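Side-chain contacts in repressor protein C2 (Enterobacteria phage P22, PDB 2R1J), which binds the OR and OL operators to block transcription of lytic genes, keeping the phage dormant in the chromosome of its bacterial host: residues V28-V33 / G47-A52; A22-M27 / K55-S60; L51-A56 / D62-G67. All blocks are in the same frame, centred on the assembly; numbering follows the deposited sequence.

The three contacts illustrate how one helix can organise a domain. Helix 47-56 contributes to all: its first part meets the helix-turn-helix turn in contact 1, its C-terminal end helix 21-28 in contact 2, and its last turns helix 61-66 in contact 3. Along the chain, contact 1 falls between the halves of contact 2, and contact 3 begins where contact 1 ends, sharing residues with both. Their centres lie about 8 Å (1 and 2), 9 Å (2 and 3) and 11 Å (1 and 3) apart. Contact 1 reaches the operator's phosphates and, through V33, its bases; all three touch the second subunit, contact 2 through K55 alone, so DNA binding and pairing share one N-terminal domain.

Contact 1: V28-V33 / G47-A52; sequences VGVSNV and GENLLA. With nucleotides of chain A.
With CG1 of V28 anti to the backbone N (chi1 176°), that methyl meets A52 CB at 3.9 Å, while CG of N49, anti to the carbonyl carbon (chi1 -71°), carries its amide toward V30 and the DNA. V28 closes the first helix of the helix-turn-helix motif, G29 makes the turn with positive phi, and V30 leads into the recognition helix 32-39. V30 CG1 lies over the amide of N49, 3.6 Å from ND2 and little farther from CG and OD1. Both ends of that amide are engaged. N49 ND2 donates an almost straight bond (171°) to OP1 of DC13 in chain A at 2.8 Å, and a single water donates to N49 OD1 at 2.7 Å and to V28 O at 2.6 Å. The water thus ties the turn to helix 47-56, and the bonds to phosphate and water at the amide's two ends should fix its rotation. Farther along, OP2 of DT14 in chain A accepts from S31 N at 3.0 Å and from S31 OG at 2.7 Å. S31 OG also caps A34 N of the recognition helix. Two residues on, V33 CG2 sits 3.7 Å from the methyl C7 of DT15 in chain A.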
loop_
_atom_site.group_PDB
_atom_site.type_symbol
_atom_site.label_atom_id
_atom_site.label_comp_id
_atom_site.label_asym_id
_atom_site.label_seq_id
_atom_site.Cartn_x
_atom_site.Cartn_y
_atom_site.Cartn_z
ATOM N N VAL C 28 0.035 2.906 13.828
ATOM C CA VAL C 28 0.186 2.122 12.586
ATOM C C VAL C 28 0.540 0.658 12.830
ATOM O O VAL C 28 0.164 -0.213 12.039
ATOM C CB VAL C 28 1.286 2.767 11.696
ATOM C CG1 VAL C 28 1.551 1.935 10.433
ATOM C CG2 VAL C 28 0.860 4.189 11.344
ATOM N N GLY C 29 1.258 0.389 13.907
ATOM C CA GLY C 29 1.659 -0.975 14.200
ATOM C C GLY C 29 3.097 -1.268 13.798
ATOM O O GLY C 29 3.430 -2.405 13.455
ATOM N N VAL C 30 3.944 -0.238 13.813
ATOM C CA VAL C 30 5.361 -0.397 13.498
ATOM C C VAL C 30 6.172 0.356 14.529
ATOM O O VAL C 30 5.611 1.063 15.362
ATOM C CB VAL C 30 5.736 0.155 12.104
ATOM C CG1 VAL C 30 4.972 -0.627 11.025
ATOM C CG2 VAL C 30 5.416 1.640 11.986
ATOM N N SER C 31 7.488 0.208 14.461
ATOM C CA SER C 31 8.373 0.885 15.393
ATOM C C SER C 31 8.545 2.349 15.027
ATOM O O SER C 31 8.231 2.784 13.924
ATOM C CB SER C 31 9.750 0.225 15.381
ATOM O OG SER C 31 10.402 0.405 14.137
ATOM N N ASN C 32 9.063 3.118 15.981
ATOM C CA ASN C 32 9.316 4.517 15.719
ATOM C C ASN C 32 10.410 4.592 14.648
ATOM O O ASN C 32 10.441 5.514 13.839
ATOM C CB ASN C 32 9.793 5.192 17.005
ATOM C CG ASN C 32 11.081 4.627 17.499
ATOM O OD1 ASN C 32 11.187 3.421 17.749
ATOM N ND2 ASN C 32 12.089 5.481 17.644
ATOM N N VAL C 33 11.324 3.625 14.639
ATOM C CA VAL C 33 12.380 3.638 13.630
ATOM C C VAL C 33 11.778 3.514 12.202
ATOM O O VAL C 33 12.230 4.180 11.264
ATOM C CB VAL C 33 13.412 2.505 13.890
ATOM C CG1 VAL C 33 14.510 2.543 12.817
ATOM C CG2 VAL C 33 14.036 2.686 15.274
ATOM N N GLY C 47 2.320 -2.535 1.695
ATOM C CA GLY C 47 0.895 -2.357 1.456
ATOM C C GLY C 47 0.027 -2.146 2.679
ATOM O O GLY C 47 -0.729 -1.173 2.780
ATOM N N GLU C 48 0.120 -3.079 3.611
ATOM C CA GLU C 48 -0.691 -2.988 4.821
ATOM C C GLU C 48 -0.323 -1.739 5.613
ATOM O O GLU C 48 -1.197 -1.022 6.138
ATOM C CB GLU C 48 -0.454 -4.238 5.688
ATOM C CG GLU C 48 -1.038 -4.174 7.100
ATOM C CD GLU C 48 -1.044 -5.538 7.792
ATOM O OE1 GLU C 48 -0.321 -6.442 7.311
ATOM O OE2 GLU C 48 -1.764 -5.700 8.814
ATOM N N ASN C 49 0.972 -1.464 5.688
ATOM C CA ASN C 49 1.417 -0.329 6.468
ATOM C C ASN C 49 1.039 1.012 5.831
ATOM O O ASN C 49 0.726 1.969 6.559
ATOM C CB ASN C 49 2.915 -0.420 6.732
ATOM C CG ASN C 49 3.267 -1.531 7.717
ATOM O OD1 ASN C 49 2.417 -1.980 8.512
ATOM N ND2 ASN C 49 4.518 -1.980 7.690
ATOM N N LEU C 50 1.068 1.112 4.504
ATOM C CA LEU C 50 0.685 2.370 3.883
ATOM C C LEU C 50 -0.787 2.650 4.184
ATOM O O LEU C 50 -1.156 3.790 4.491
ATOM C CB LEU C 50 0.912 2.348 2.360
ATOM C CG LEU C 50 0.418 3.573 1.564
ATOM C CD1 LEU C 50 1.143 4.853 1.970
ATOM C CD2 LEU C 50 0.644 3.267 0.088
ATOM N N LEU C 51 -1.631 1.634 4.099
ATOM C CA LEU C 51 -3.046 1.867 4.378
ATOM C C LEU C 51 -3.246 2.284 5.837
ATOM O O LEU C 51 -3.976 3.245 6.118
ATOM C CB LEU C 51 -3.856 0.630 4.024
ATOM C CG LEU C 51 -4.425 0.688 2.599
ATOM C CD1 LEU C 51 -5.549 1.745 2.583
ATOM C CD2 LEU C 51 -3.371 1.069 1.580
ATOM N N ALA C 52 -2.581 1.609 6.772
ATOM C CA ALA C 52 -2.732 1.977 8.184
ATOM C C ALA C 52 -2.197 3.380 8.460
ATOM O O ALA C 52 -2.741 4.114 9.299
ATOM C CB ALA C 52 -2.025 0.936 9.086
ATOM P P DT A 14 8.776 -2.857 12.794
ATOM O OP1 DT A 14 7.467 -3.166 13.401
ATOM O OP2 DT A 14 9.203 -1.457 12.605
ATOM O "O5'" DT A 14 9.885 -3.660 13.594
ATOM C "C5'" DT A 14 9.815 -5.085 13.631
ATOM C "C4'" DT A 14 10.997 -5.633 14.388
ATOM O "O4'" DT A 14 12.181 -5.483 13.571
ATOM C "C3'" DT A 14 11.236 -4.824 15.660
ATOM O "O3'" DT A 14 11.366 -5.605 16.831
ATOM C "C2'" DT A 14 12.514 -4.062 15.405
ATOM C "C1'" DT A 14 13.212 -4.818 14.294
ATOM N N1 DT A 14 13.858 -3.862 13.377
ATOM C C2 DT A 14 15.204 -3.957 13.112
ATOM O O2 DT A 14 15.931 -4.798 13.621
ATOM N N3 DT A 14 15.681 -3.021 12.240
ATOM C C4 DT A 14 14.975 -2.003 11.653
ATOM O O4 DT A 14 15.544 -1.234 10.893
ATOM C C5 DT A 14 13.567 -1.938 12.001
ATOM C C7 DT A 14 12.721 -0.827 11.456
ATOM C C6 DT A 14 13.086 -2.869 12.814
ATOM P P DT A 15 11.354 -4.856 18.256
ATOM O OP1 DT A 15 10.551 -5.675 19.193
ATOM O OP2 DT A 15 10.990 -3.439 18.016
ATOM O "O5'" DT A 15 12.883 -4.844 18.692
ATOM C "C5'" DT A 15 13.648 -6.040 18.699
ATOM C "C4'" DT A 15 15.101 -5.732 18.974
ATOM O "O4'" DT A 15 15.674 -5.023 17.851
ATOM C "C3'" DT A 15 15.399 -4.879 20.211
ATOM O "O3'" DT A 15 16.601 -5.381 20.816
ATOM C "C2'" DT A 15 15.639 -3.496 19.633
ATOM C "C1'" DT A 15 16.286 -3.820 18.294
ATOM N N1 DT A 15 16.084 -2.817 17.239
ATOM C C2 DT A 15 17.173 -2.436 16.494
ATOM O O2 DT A 15 18.306 -2.835 16.701
ATOM N N3 DT A 15 16.892 -1.552 15.490
ATOM C C4 DT A 15 15.671 -1.005 15.184
ATOM O O4 DT A 15 15.585 -0.215 14.248
ATOM C C5 DT A 15 14.578 -1.416 16.024
ATOM C C7 DT A 15 13.218 -0.842 15.787
ATOM C C6 DT A 15 14.831 -2.296 16.999
ATOM P P DC A 13 7.778 -1.386 5.947
ATOM O OP1 DC A 13 6.352 -1.142 5.736
ATOM O OP2 DC A 13 8.685 -0.282 6.334
ATOM O "O5'" DC A 13 7.827 -2.438 7.125
ATOM C "C5'" DC A 13 8.418 -2.122 8.374
ATOM C "C4'" DC A 13 9.081 -3.357 8.935
ATOM O "O4'" DC A 13 10.259 -3.627 8.119
ATOM C "C3'" DC A 13 9.619 -3.114 10.345
ATOM O "O3'" DC A 13 8.759 -3.583 11.355
ATOM C "C2'" DC A 13 10.956 -3.831 10.386
ATOM C "C1'" DC A 13 11.308 -4.144 8.937
ATOM N N1 DC A 13 12.570 -3.465 8.568
ATOM C C2 DC A 13 13.777 -4.111 8.854
ATOM O O2 DC A 13 13.735 -5.160 9.478
ATOM N N3 DC A 13 14.945 -3.555 8.470
ATOM C C4 DC A 13 14.954 -2.371 7.855
ATOM N N4 DC A 13 16.139 -1.875 7.456
ATOM C C5 DC A 13 13.745 -1.652 7.602
ATOM C C6 DC A 13 12.582 -2.239 7.959
HETATM O O HOH W 1 0.167 -1.802 9.942
#

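Contact 2: A22-M27 / K55-S60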
loop_
_atom_site.group_PDB
_atom_site.type_symbol
_atom_site.label_atom_id
_atom_site.label_comp_id
_atom_site.label_asym_id
_atom_site.label_seq_id
_atom_site.Cartn_x
_atom_site.Cartn_y
_atom_site.Cartn_z
ATOM N N ALA C 22 7.168 7.780 17.708
ATOM C CA ALA C 22 6.784 6.590 18.451
ATOM C C ALA C 22 5.263 6.489 18.576
ATOM O O ALA C 22 4.694 5.385 18.533
ATOM C CB ALA C 22 7.430 6.578 19.828
ATOM N N ALA C 23 4.588 7.626 18.728
ATOM C CA ALA C 23 3.137 7.600 18.860
ATOM C C ALA C 23 2.487 7.217 17.539
ATOM O O ALA C 23 1.502 6.475 17.518
ATOM C CB ALA C 23 2.606 8.976 19.341
ATOM N N LEU C 24 3.014 7.734 16.435
ATOM C CA LEU C 24 2.452 7.371 15.131
ATOM C C LEU C 24 2.721 5.868 14.893
ATOM O O LEU C 24 1.855 5.142 14.407
ATOM C CB LEU C 24 3.097 8.204 14.011
ATOM C CG LEU C 24 2.598 7.901 12.583
ATOM C CD1 LEU C 24 1.093 8.103 12.475
ATOM C CD2 LEU C 24 3.315 8.809 11.609
ATOM N N GLY C 25 3.915 5.414 15.254
ATOM C CA GLY C 25 4.244 4.002 15.080
ATOM C C GLY C 25 3.246 3.104 15.801
ATOM O O GLY C 25 2.781 2.089 15.258
ATOM N N LYS C 26 2.886 3.486 17.024
ATOM C CA LYS C 26 1.930 2.707 17.805
ATOM C C LYS C 26 0.580 2.646 17.098
ATOM O O LYS C 26 -0.088 1.608 17.085
ATOM C CB LYS C 26 1.753 3.335 19.201
ATOM C CG LYS C 26 0.820 2.559 20.120
ATOM C CD LYS C 26 1.429 1.243 20.551
ATOM C CE LYS C 26 0.393 0.362 21.254
ATOM N NZ LYS C 26 0.943 -0.993 21.560
ATOM N N MET C 27 0.175 3.765 16.508
ATOM C CA MET C 27 -1.084 3.845 15.782
ATOM C C MET C 27 -1.100 2.957 14.527
ATOM O O MET C 27 -2.118 2.348 14.202
ATOM C CB MET C 27 -1.349 5.287 15.357
ATOM C CG MET C 27 -1.669 6.270 16.488
ATOM S SD MET C 27 -1.750 7.974 15.798
ATOM C CE MET C 27 -3.421 7.941 15.163
ATOM N N LYS C 55 -4.658 6.074 7.336
ATOM C CA LYS C 55 -5.748 6.248 8.300
ATOM C C LYS C 55 -5.262 7.048 9.515
ATOM O O LYS C 55 -5.926 8.000 9.948
ATOM C CB LYS C 55 -6.301 4.895 8.733
ATOM C CG LYS C 55 -7.050 4.215 7.622
ATOM C CD LYS C 55 -7.490 2.831 7.994
ATOM C CE LYS C 55 -8.240 2.215 6.825
ATOM N NZ LYS C 55 -7.440 2.303 5.553
ATOM N N ALA C 56 -4.105 6.690 10.055
ATOM C CA ALA C 56 -3.555 7.409 11.210
ATOM C C ALA C 56 -3.321 8.888 10.917
ATOM O O ALA C 56 -3.509 9.735 11.797
ATOM C CB ALA C 56 -2.238 6.755 11.668
ATOM N N LEU C 57 -2.924 9.207 9.688
ATOM C CA LEU C 57 -2.659 10.595 9.309
ATOM C C LEU C 57 -3.876 11.293 8.711
ATOM O O LEU C 57 -3.779 12.426 8.276
ATOM C CB LEU C 57 -1.496 10.676 8.321
ATOM C CG LEU C 57 -0.142 10.167 8.827
ATOM C CD1 LEU C 57 0.913 10.302 7.715
ATOM C CD2 LEU C 57 0.281 10.960 10.061
ATOM N N GLN C 58 -4.999 10.591 8.657
ATOM C CA GLN C 58 -6.253 11.149 8.148
ATOM C C GLN C 58 -6.202 11.638 6.703
ATOM O O GLN C 58 -6.704 12.713 6.378
ATOM C CB GLN C 58 -6.706 12.287 9.074
ATOM C CG GLN C 58 -6.664 11.884 10.533
ATOM C CD GLN C 58 -7.062 12.996 11.488
ATOM O OE1 GLN C 58 -6.993 12.824 12.703
ATOM N NE2 GLN C 58 -7.484 14.132 10.947
ATOM N N CYS C 59 -5.609 10.846 5.819
ATOM C CA CYS C 59 -5.534 11.240 4.428
ATOM C C CYS C 59 -5.575 10.000 3.549
ATOM O O CYS C 59 -5.653 8.881 4.049
ATOM C CB CYS C 59 -4.253 12.027 4.176
ATOM S SG CYS C 59 -2.723 11.086 4.476
ATOM N N SER C 60 -5.523 10.180 2.237
ATOM C CA SER C 60 -5.564 9.016 1.362
ATOM C C SER C 60 -4.152 8.505 1.073
ATOM O O SER C 60 -3.174 9.246 1.176
ATOM C CB SER C 60 -6.248 9.364 0.035
ATOM O OG SER C 60 -5.391 10.153 -0.770
#
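Just beyond A56 and L57, the two residues that receive L24 and M27, the backbone of 55-60 is pulled back on itself by a hydrogen bond of 3.0 Å from Q58 N to K55 O. With C59 N reaching back to S54 O and Q58 at positive phi, this is a Schellman motif that ends helix 47-56. No polar bond crosses to 22-27; the junction is made by methyl groups. L24 CD1 touches two partners, lying 3.7 Å from A56 CB and 3.8 Å from L57 CD2. The L24 and L57 side chains meet at about a right angle, and L24 CD2 also approaches L57 CD2, at 4.0 Å. In the helix-turn-helix domain this is where the first helix of the DNA-binding motif rests on the end of helix 47-56, and R14 of helix 6-17 and I35 of the recognition helix also adjoin L24. At the exposed margin M27 bends at chi3 (82°), which turns its terminal methyl back over A56. There M27 CE lies 3.9 Å from A56 CB and 3.8 Å from A56 O. The end of the K55 side chain leads away, its NZ forming a salt bridge with D62 of the second subunit.

Contact 3: L51-A56 / D62-G67; sequences LALSKA and DYLLKG
L64 CD1 is the atom through which these two helices meet, and it touches two consecutive residues of the other helix. It approaches L53 CD2 at 3.8 Å and L53 CG at 3.9 Å, the two leucine side chains crossing obliquely. The same methyl lies 4.1 Å from S54 CA and 4.4 Å from S54 CB, so it packs against backbone as well as side chain. L64 reaches this place because its chain runs out extended beyond CG, with CD1 anti to CA (chi2 178°). All three residues are buried, and the interface across them is small and wholly apolar, resting on one methyl rather than on a broad interlocking of side chains.

The second shell explains how a serine fits into such a spot. S54 OG folds back on its own helix to donate to L51 O at 2.6 Å, and K55 N shares that acceptor at 3.2 Å. Both donors come from one face of the L51 carbonyl, the hydroxyl tilted 23° from its plane. The buried hydroxyl is therefore satisfied within helix 47-56, and L64 meets the CA and CB of S54, not its hydroxyl. On the partner side, R9 of helix 6-17 donates through NE to L64 O, which ties the backbone behind the leucine to the first helix.

Farther out, the contact joins the last two helices of this N-terminal helix-turn-helix domain, with I10 of helix 6-17 touching both leucines and L24 of helix 21-28 packing on L53. Beyond that core, L51 and L65 pack on the second subunit, so helices 47-56 and 61-66 pack on helices 6-17 and 21-28 and also face the second subunit.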
loop_
_atom_site.group_PDB
_atom_site.type_symbol
_atom_site.label_atom_id
_atom_site.label_comp_id
_atom_site.label_asym_id
_atom_site.label_seq_id
_atom_site.Cartn_x
_atom_site.Cartn_y
_atom_site.Cartn_z
ATOM N N LEU C 51 -1.631 1.634 4.099
ATOM C CA LEU C 51 -3.046 1.867 4.378
ATOM C C LEU C 51 -3.246 2.284 5.837
ATOM O O LEU C 51 -3.976 3.245 6.118
ATOM C CB LEU C 51 -3.856 0.630 4.024
ATOM C CG LEU C 51 -4.425 0.688 2.599
ATOM C CD1 LEU C 51 -5.549 1.745 2.583
ATOM C CD2 LEU C 51 -3.371 1.069 1.580
ATOM N N ALA C 52 -2.581 1.609 6.772
ATOM C CA ALA C 52 -2.732 1.977 8.184
ATOM C C ALA C 52 -2.197 3.380 8.460
ATOM O O ALA C 52 -2.741 4.114 9.299
ATOM C CB ALA C 52 -2.025 0.936 9.086
ATOM N N LEU C 53 -1.129 3.749 7.759
ATOM C CA LEU C 53 -0.517 5.053 7.903
ATOM C C LEU C 53 -1.479 6.146 7.397
ATOM O O LEU C 53 -1.656 7.187 8.049
ATOM C CB LEU C 53 0.790 5.094 7.104
ATOM C CG LEU C 53 1.541 6.428 7.051
ATOM C CD1 LEU C 53 2.037 6.801 8.453
ATOM C CD2 LEU C 53 2.732 6.305 6.081
ATOM N N SER C 54 -2.104 5.901 6.255
ATOM C CA SER C 54 -3.032 6.874 5.685
ATOM C C SER C 54 -4.187 7.121 6.670
ATOM O O SER C 54 -4.641 8.254 6.822
ATOM C CB SER C 54 -3.567 6.378 4.340
ATOM O OG SER C 54 -4.376 5.230 4.493
ATOM N N LYS C 55 -4.658 6.074 7.336
ATOM C CA LYS C 55 -5.748 6.248 8.300
ATOM C C LYS C 55 -5.262 7.048 9.515
ATOM O O LYS C 55 -5.926 8.000 9.948
ATOM C CB LYS C 55 -6.301 4.895 8.733
ATOM C CG LYS C 55 -7.050 4.215 7.622
ATOM C CD LYS C 55 -7.490 2.831 7.994
ATOM C CE LYS C 55 -8.240 2.215 6.825
ATOM N NZ LYS C 55 -7.440 2.303 5.553
ATOM N N ALA C 56 -4.105 6.690 10.055
ATOM C CA ALA C 56 -3.555 7.409 11.210
ATOM C C ALA C 56 -3.321 8.888 10.917
ATOM O O ALA C 56 -3.509 9.735 11.797
ATOM C CB ALA C 56 -2.238 6.755 11.668
ATOM N N ASP C 62 -3.051 7.711 -1.742
ATOM C CA ASP C 62 -2.673 8.410 -2.964
ATOM C C ASP C 62 -2.006 9.744 -2.656
ATOM O O ASP C 62 -1.037 10.122 -3.307
ATOM C CB ASP C 62 -3.911 8.638 -3.803
ATOM C CG ASP C 62 -4.662 7.357 -4.052
ATOM O OD1 ASP C 62 -4.312 6.679 -5.042
ATOM O OD2 ASP C 62 -5.569 7.019 -3.236
ATOM N N TYR C 63 -2.531 10.470 -1.669
ATOM C CA TYR C 63 -1.918 11.742 -1.323
ATOM C C TYR C 63 -0.493 11.524 -0.832
ATOM O O TYR C 63 0.421 12.235 -1.228
ATOM C CB TYR C 63 -2.731 12.481 -0.246
ATOM C CG TYR C 63 -1.972 13.651 0.342
ATOM C CD1 TYR C 63 -1.722 14.809 -0.412
ATOM C CD2 TYR C 63 -1.423 13.569 1.615
ATOM C CE1 TYR C 63 -0.931 15.852 0.101
ATOM C CE2 TYR C 63 -0.636 14.595 2.131
ATOM C CZ TYR C 63 -0.393 15.731 1.370
ATOM O OH TYR C 63 0.404 16.731 1.880
ATOM N N LEU C 64 -0.293 10.544 0.048
ATOM C CA LEU C 64 1.053 10.283 0.538
ATOM C C LEU C 64 1.987 9.875 -0.596
ATOM O O LEU C 64 3.087 10.394 -0.718
ATOM C CB LEU C 64 1.044 9.175 1.611
ATOM C CG LEU C 64 0.336 9.553 2.918
ATOM C CD1 LEU C 64 0.350 8.374 3.892
ATOM C CD2 LEU C 64 1.035 10.756 3.525
ATOM N N LEU C 65 1.533 8.955 -1.433
ATOM C CA LEU C 65 2.363 8.460 -2.536
ATOM C C LEU C 65 2.747 9.470 -3.614
ATOM O O LEU C 65 3.913 9.556 -3.998
ATOM C CB LEU C 65 1.672 7.282 -3.216
ATOM C CG LEU C 65 1.718 5.909 -2.532
ATOM C CD1 LEU C 65 0.792 4.928 -3.280
ATOM C CD2 LEU C 65 3.168 5.393 -2.532
ATOM N N LYS C 66 1.776 10.228 -4.105
ATOM C CA LYS C 66 2.059 11.169 -5.184
ATOM C C LYS C 66 1.684 12.621 -4.907
ATOM O O LYS C 66 2.069 13.519 -5.663
ATOM C CB LYS C 66 1.358 10.689 -6.456
ATOM C CG LYS C 66 1.740 9.258 -6.837
ATOM C CD LYS C 66 0.904 8.740 -8.002
ATOM C CE LYS C 66 1.131 7.249 -8.235
ATOM N NZ LYS C 66 2.554 6.917 -8.543
ATOM N N GLY C 67 0.942 12.843 -3.828
ATOM C CA GLY C 67 0.528 14.187 -3.468
ATOM C C GLY C 67 -0.578 14.745 -4.339
ATOM O O GLY C 67 -1.554 14.060 -4.653
#